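Local atomic coordinates of ThiJ/PfpI family protein (Pseudomonas syringae pv. tomato, PDB entry 3EWN), a protein that is of unknown function but belongs to the DJ-1/PfpI family, whose glutaminase-like fold is shared with chaperones, proteases and hydratases. Residues Gln25-Leu39 and Asp84-Thr97. Numbering follows the deposited sequence.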
loop_
_atom_site.group_PDB
_atom_site.type_symbol
_atom_site.label_atom_id
_atom_site.label_comp_id
_atom_site.label_asym_id
_atom_site.label_seq_id
_atom_site.Cartn_x
_atom_site.Cartn_y
_atom_site.Cartn_z
ATOM N N GLN A 25 -3.481 -17.763 10.941
ATOM C CA GLN A 25 -3.434 -16.784 12.023
ATOM C C GLN A 25 -2.235 -15.927 11.650
ATOM O O GLN A 25 -1.101 -16.394 11.704
ATOM C CB GLN A 25 -3.183 -17.472 13.364
ATOM C CG GLN A 25 -4.257 -18.473 13.755
ATOM C CD GLN A 25 -5.619 -17.832 13.893
ATOM O OE1 GLN A 25 -5.771 -16.813 14.567
ATOM N NE2 GLN A 25 -6.626 -18.431 13.258
ATOM N N ILE A 26 -2.489 -14.677 11.286
ATOM C CA ILE A 26 -1.435 -13.779 10.838
ATOM C C ILE A 26 -1.283 -12.552 11.724
ATOM O O ILE A 26 -2.214 -11.756 11.854
ATOM C CB ILE A 26 -1.729 -13.328 9.382
ATOM C CG1 ILE A 26 -1.801 -14.560 8.475
ATOM C CG2 ILE A 26 -0.669 -12.356 8.896
ATOM C CD1 ILE A 26 -2.404 -14.301 7.103
ATOM N N ALA A 27 -0.109 -12.399 12.331
ATOM C CA ALA A 27 0.148 -11.251 13.194
ATOM C C ALA A 27 1.083 -10.266 12.499
ATOM O O ALA A 27 2.191 -10.625 12.099
ATOM C CB ALA A 27 0.761 -11.709 14.518
HETATM N N MSE A 28 0.629 -9.022 12.370
HETATM C CA MSE A 28 1.416 -7.979 11.726
HETATM C C MSE A 28 1.727 -6.874 12.730
HETATM O O MSE A 28 0.832 -6.186 13.213
HETATM C CB MSE A 28 0.641 -7.418 10.531
HETATM C CG MSE A 28 0.187 -8.506 9.546
HETATM SE SE MSE A 28 -0.752 -7.870 7.988
HETATM C CE MSE A 28 0.743 -7.446 6.879
ATOM N N LEU A 29 3.006 -6.724 13.049
ATOM C CA LEU A 29 3.447 -5.715 13.996
ATOM C C LEU A 29 3.338 -4.311 13.412
ATOM O O LEU A 29 3.629 -4.100 12.237
ATOM C CB LEU A 29 4.905 -5.973 14.392
ATOM C CG LEU A 29 5.576 -4.945 15.306
ATOM C CD1 LEU A 29 5.042 -5.085 16.724
ATOM C CD2 LEU A 29 7.089 -5.162 15.287
ATOM N N VAL A 30 2.894 -3.363 14.231
ATOM C CA VAL A 30 2.818 -1.966 13.812
ATOM C C VAL A 30 3.422 -1.164 14.953
ATOM O O VAL A 30 3.375 -1.590 16.103
ATOM C CB VAL A 30 1.366 -1.471 13.536
ATOM C CG1 VAL A 30 0.783 -2.227 12.356
ATOM C CG2 VAL A 30 0.495 -1.615 14.780
ATOM N N TYR A 31 4.002 -0.014 14.633
ATOM C CA TYR A 31 4.631 0.825 15.641
ATOM C C TYR A 31 4.744 2.246 15.125
ATOM O O TYR A 31 4.663 2.485 13.920
ATOM C CB TYR A 31 6.019 0.270 15.993
ATOM C CG TYR A 31 6.901 -0.022 14.795
ATOM C CD1 TYR A 31 7.614 0.995 14.160
ATOM C CD2 TYR A 31 7.012 -1.314 14.288
ATOM C CE1 TYR A 31 8.419 0.730 13.047
ATOM C CE2 TYR A 31 7.811 -1.590 13.173
ATOM C CZ TYR A 31 8.510 -0.564 12.562
ATOM O OH TYR A 31 9.299 -0.829 11.471
ATOM N N PRO A 32 4.921 3.216 16.031
ATOM C CA PRO A 32 5.037 4.611 15.604
ATOM C C PRO A 32 6.193 4.799 14.629
ATOM O O PRO A 32 7.274 4.251 14.829
ATOM C CB PRO A 32 5.271 5.356 16.918
ATOM C CG PRO A 32 4.559 4.497 17.932
ATOM C CD PRO A 32 4.961 3.107 17.500
ATOM N N GLY A 33 5.959 5.553 13.562
ATOM C CA GLY A 33 7.026 5.804 12.612
ATOM C C GLY A 33 7.250 4.762 11.534
ATOM O O GLY A 33 8.171 4.895 10.732
HETATM N N MSE A 34 6.430 3.720 11.507
HETATM C CA MSE A 34 6.590 2.701 10.476
HETATM C C MSE A 34 6.223 3.310 9.122
HETATM O O MSE A 34 5.516 4.314 9.064
HETATM C CB MSE A 34 5.666 1.521 10.758
HETATM C CG MSE A 34 4.190 1.860 10.606
HETATM SE SE MSE A 34 3.059 0.341 10.843
HETATM C CE MSE A 34 1.380 1.245 10.907
ATOM N N THR A 35 6.721 2.717 8.040
ATOM C CA THR A 35 6.394 3.190 6.702
ATOM C C THR A 35 5.132 2.395 6.414
ATOM O O THR A 35 5.186 1.180 6.279
ATOM C CB THR A 35 7.505 2.830 5.687
ATOM O OG1 THR A 35 8.724 3.482 6.069
ATOM C CG2 THR A 35 7.115 3.282 4.282
ATOM N N VAL A 36 3.994 3.073 6.321
ATOM C CA VAL A 36 2.735 2.366 6.137
ATOM C C VAL A 36 2.634 1.448 4.918
ATOM O O VAL A 36 2.014 0.388 5.003
ATOM C CB VAL A 36 1.527 3.348 6.185
ATOM C CG1 VAL A 36 1.397 4.111 4.884
ATOM C CG2 VAL A 36 0.255 2.585 6.514
HETATM N N MSE A 37 3.246 1.821 3.798
HETATM C CA MSE A 37 3.190 0.962 2.613
HETATM C C MSE A 37 3.823 -0.403 2.936
HETATM O O MSE A 37 3.448 -1.427 2.366
HETATM C CB MSE A 37 3.923 1.628 1.439
HETATM C CG MSE A 37 3.903 0.838 0.128
HETATM SE SE MSE A 37 2.163 0.337 -0.555
HETATM C CE MSE A 37 2.716 -1.181 -1.560
ATOM N N ASP A 38 4.785 -0.408 3.855
ATOM C CA ASP A 38 5.456 -1.648 4.252
ATOM C C ASP A 38 4.451 -2.634 4.817
ATOM O O ASP A 38 4.587 -3.844 4.650
ATOM C CB ASP A 38 6.515 -1.367 5.321
ATOM C CG ASP A 38 7.732 -0.681 4.765
ATOM O OD1 ASP A 38 7.654 -0.156 3.633
ATOM O OD2 ASP A 38 8.765 -0.660 5.469
ATOM N N LEU A 39 3.451 -2.097 5.505
ATOM C CA LEU A 39 2.405 -2.902 6.116
ATOM C C LEU A 39 1.287 -3.243 5.135
ATOM O O LEU A 39 0.885 -4.399 5.017
ATOM C CB LEU A 39 1.801 -2.146 7.304
ATOM C CG LEU A 39 0.550 -2.733 7.963
ATOM C CD1 LEU A 39 0.914 -3.992 8.727
ATOM C CD2 LEU A 39 -0.060 -1.708 8.900
ATOM N N ASP A 84 0.414 -19.085 19.089
ATOM C CA ASP A 84 0.884 -19.826 17.920
ATOM C C ASP A 84 0.316 -19.192 16.655
ATOM O O ASP A 84 -0.898 -19.111 16.485
ATOM C CB ASP A 84 0.458 -21.293 18.011
ATOM C CG ASP A 84 0.968 -21.973 19.269
ATOM O OD1 ASP A 84 1.858 -21.414 19.945
ATOM O OD2 ASP A 84 0.483 -23.079 19.580
ATOM N N LEU A 85 1.204 -18.754 15.768
ATOM C CA LEU A 85 0.802 -18.089 14.532
ATOM C C LEU A 85 1.234 -18.806 13.262
ATOM O O LEU A 85 2.200 -19.567 13.261
ATOM C CB LEU A 85 1.402 -16.682 14.505
ATOM C CG LEU A 85 1.066 -15.761 15.678
ATOM C CD1 LEU A 85 2.086 -14.629 15.751
ATOM C CD2 LEU A 85 -0.345 -15.222 15.514
ATOM N N THR A 86 0.508 -18.550 12.176
ATOM C CA THR A 86 0.860 -19.122 10.886
ATOM C C THR A 86 1.953 -18.206 10.349
ATOM O O THR A 86 2.954 -18.661 9.792
ATOM C CB THR A 86 -0.327 -19.087 9.909
ATOM O OG1 THR A 86 -1.450 -19.744 10.506
ATOM C CG2 THR A 86 0.037 -19.782 8.604
ATOM N N VAL A 87 1.753 -16.904 10.539
ATOM C CA VAL A 87 2.712 -15.908 10.076
ATOM C C VAL A 87 2.958 -14.773 11.064
ATOM O O VAL A 87 2.021 -14.216 11.631
ATOM C CB VAL A 87 2.253 -15.256 8.753
ATOM C CG1 VAL A 87 3.282 -14.220 8.304
ATOM C CG2 VAL A 87 2.058 -16.314 7.682
ATOM N N LEU A 88 4.230 -14.448 11.270
ATOM C CA LEU A 88 4.621 -13.332 12.131
ATOM C C LEU A 88 5.240 -12.376 11.122
ATOM O O LEU A 88 6.068 -12.790 10.316
ATOM C CB LEU A 88 5.668 -13.759 13.162
ATOM C CG LEU A 88 6.223 -12.636 14.055
ATOM C CD1 LEU A 88 5.093 -11.958 14.841
ATOM C CD2 LEU A 88 7.254 -13.212 15.004
ATOM N N PHE A 89 4.845 -11.107 11.156
ATOM C CA PHE A 89 5.346 -10.138 10.184
ATOM C C PHE A 89 5.727 -8.798 10.792
ATOM O O PHE A 89 5.050 -8.306 11.688
ATOM C CB PHE A 89 4.270 -9.905 9.115
ATOM C CG PHE A 89 4.543 -8.730 8.213
ATOM C CD1 PHE A 89 5.252 -8.894 7.027
ATOM C CD2 PHE A 89 4.093 -7.459 8.553
ATOM C CE1 PHE A 89 5.504 -7.808 6.189
ATOM C CE2 PHE A 89 4.342 -6.365 7.725
ATOM C CZ PHE A 89 5.048 -6.539 6.540
ATOM N N ALA A 90 6.804 -8.201 10.278
ATOM C CA ALA A 90 7.240 -6.890 10.752
ATOM C C ALA A 90 7.529 -5.955 9.585
ATOM O O ALA A 90 8.268 -6.310 8.664
ATOM C CB ALA A 90 8.485 -7.019 11.618
ATOM N N PRO A 91 6.929 -4.751 9.601
ATOM C CA PRO A 91 7.137 -3.759 8.541
ATOM C C PRO A 91 8.355 -2.909 8.883
ATOM O O PRO A 91 8.892 -2.999 9.995
ATOM C CB PRO A 91 5.848 -2.947 8.577
ATOM C CG PRO A 91 5.552 -2.897 10.052
ATOM C CD PRO A 91 5.821 -4.343 10.485
ATOM N N GLY A 92 8.769 -2.078 7.930
ATOM C CA GLY A 92 9.921 -1.215 8.129
ATOM C C GLY A 92 9.621 0.247 8.431
ATOM O O GLY A 92 8.515 0.613 8.831
ATOM N N GLY A 93 10.632 1.079 8.207
ATOM C CA GLY A 93 10.558 2.505 8.469
ATOM C C GLY A 93 11.980 2.934 8.787
ATOM O O GLY A 93 12.921 2.251 8.387
ATOM N N THR A 94 12.165 4.042 9.501
ATOM C CA THR A 94 13.521 4.479 9.830
ATOM C C THR A 94 13.727 4.614 11.337
ATOM O O THR A 94 13.933 3.614 12.024
ATOM C CB THR A 94 13.862 5.812 9.133
ATOM O OG1 THR A 94 12.883 6.797 9.469
ATOM C CG2 THR A 94 13.878 5.624 7.624
ATOM N N ASP A 95 13.671 5.838 11.857
ATOM C CA ASP A 95 13.858 6.034 13.293
ATOM C C ASP A 95 12.840 5.236 14.104
ATOM O O ASP A 95 13.152 4.746 15.190
ATOM C CB ASP A 95 13.766 7.519 13.664
ATOM C CG ASP A 95 15.013 8.301 13.268
ATOM O OD1 ASP A 95 16.071 7.674 13.057
ATOM O OD2 ASP A 95 14.937 9.543 13.182
ATOM N N GLY A 96 11.626 5.104 13.574
ATOM C CA GLY A 96 10.601 4.350 14.275
ATOM C C GLY A 96 10.951 2.875 14.350
ATOM O O GLY A 96 10.627 2.193 15.324
ATOM N N THR A 97 11.615 2.388 13.308
ATOM C CA THR A 97 12.032 0.995 13.216
ATOM C C THR A 97 13.196 0.715 14.166
ATOM O O THR A 97 13.269 -0.350 14.780
ATOM C CB THR A 97 12.472 0.662 11.783
ATOM O OG1 THR A 97 11.392 0.935 10.881
ATOM C CG2 THR A 97 12.884 -0.805 11.674
HETATM O O HOH W 1 8.565 2.818 16.966
HETATM O O HOH W 2 10.521 5.978 11.184
#
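Leu85 meets strand 25-29 through its CD1 methyl, which presses tightly on Ala27 CB. Thr86 then grips Gln25 twice: its OG1, set beside its own backbone N (chi1 -55°), accepts a nearly straight bond from Gln25 N at 2.9 Å, while its N donates to Gln25 O, which also takes Val87 N. From here the strands run parallel. Ala27 N bonds to Val87 O, Phe89 N to Ala27 O and Leu29 N to Phe89 O, each near 2.9 Å. On one face of the sheet Val87 lies beside Ile26, and the Phe89 ring, thrown anti to its backbone N (chi1 168°), receives Met28 CE (a selenomethionine) over one face, 4.1 Å from the centroid. Helix 36-46 closes over this layer, with Pro42 touching both Met28 and Phe89. Pro91 packs its CB on Asp38 CB and its CG on Tyr31 CE2. Its carbonyl O accepts from Tyr31 OH at 2.7 Å, from above the carbonyl plane. Gly92 O takes Thr35 N at 2.9 Å, and Gly92 N makes a weak, bent bond to Asp38 OD2. Gly93 CA lies 3.2 Å from Thr35 OG1, itself bonded to Asp67; a glycerol, probably from the crystallisation liquor, bridges Thr35 OG1 and Gly93 O. Gly96 CA comes within 4.2 Å of Gly33 CA, an approach with little room for side chains, and two waters join the turn at Pro32 and Gly33 to the start of helix 95-100. Thr97 OG1 lies 2.8 Å from Tyr31 OH. Two adjacent parallel strands in the middle of the mixed, mostly parallel sheet are thus tied by backbone bonds and apolar cover, and beyond them the glycines of 92-96 pack against the turn 31-34, where the bound glycerol may mark a pocket.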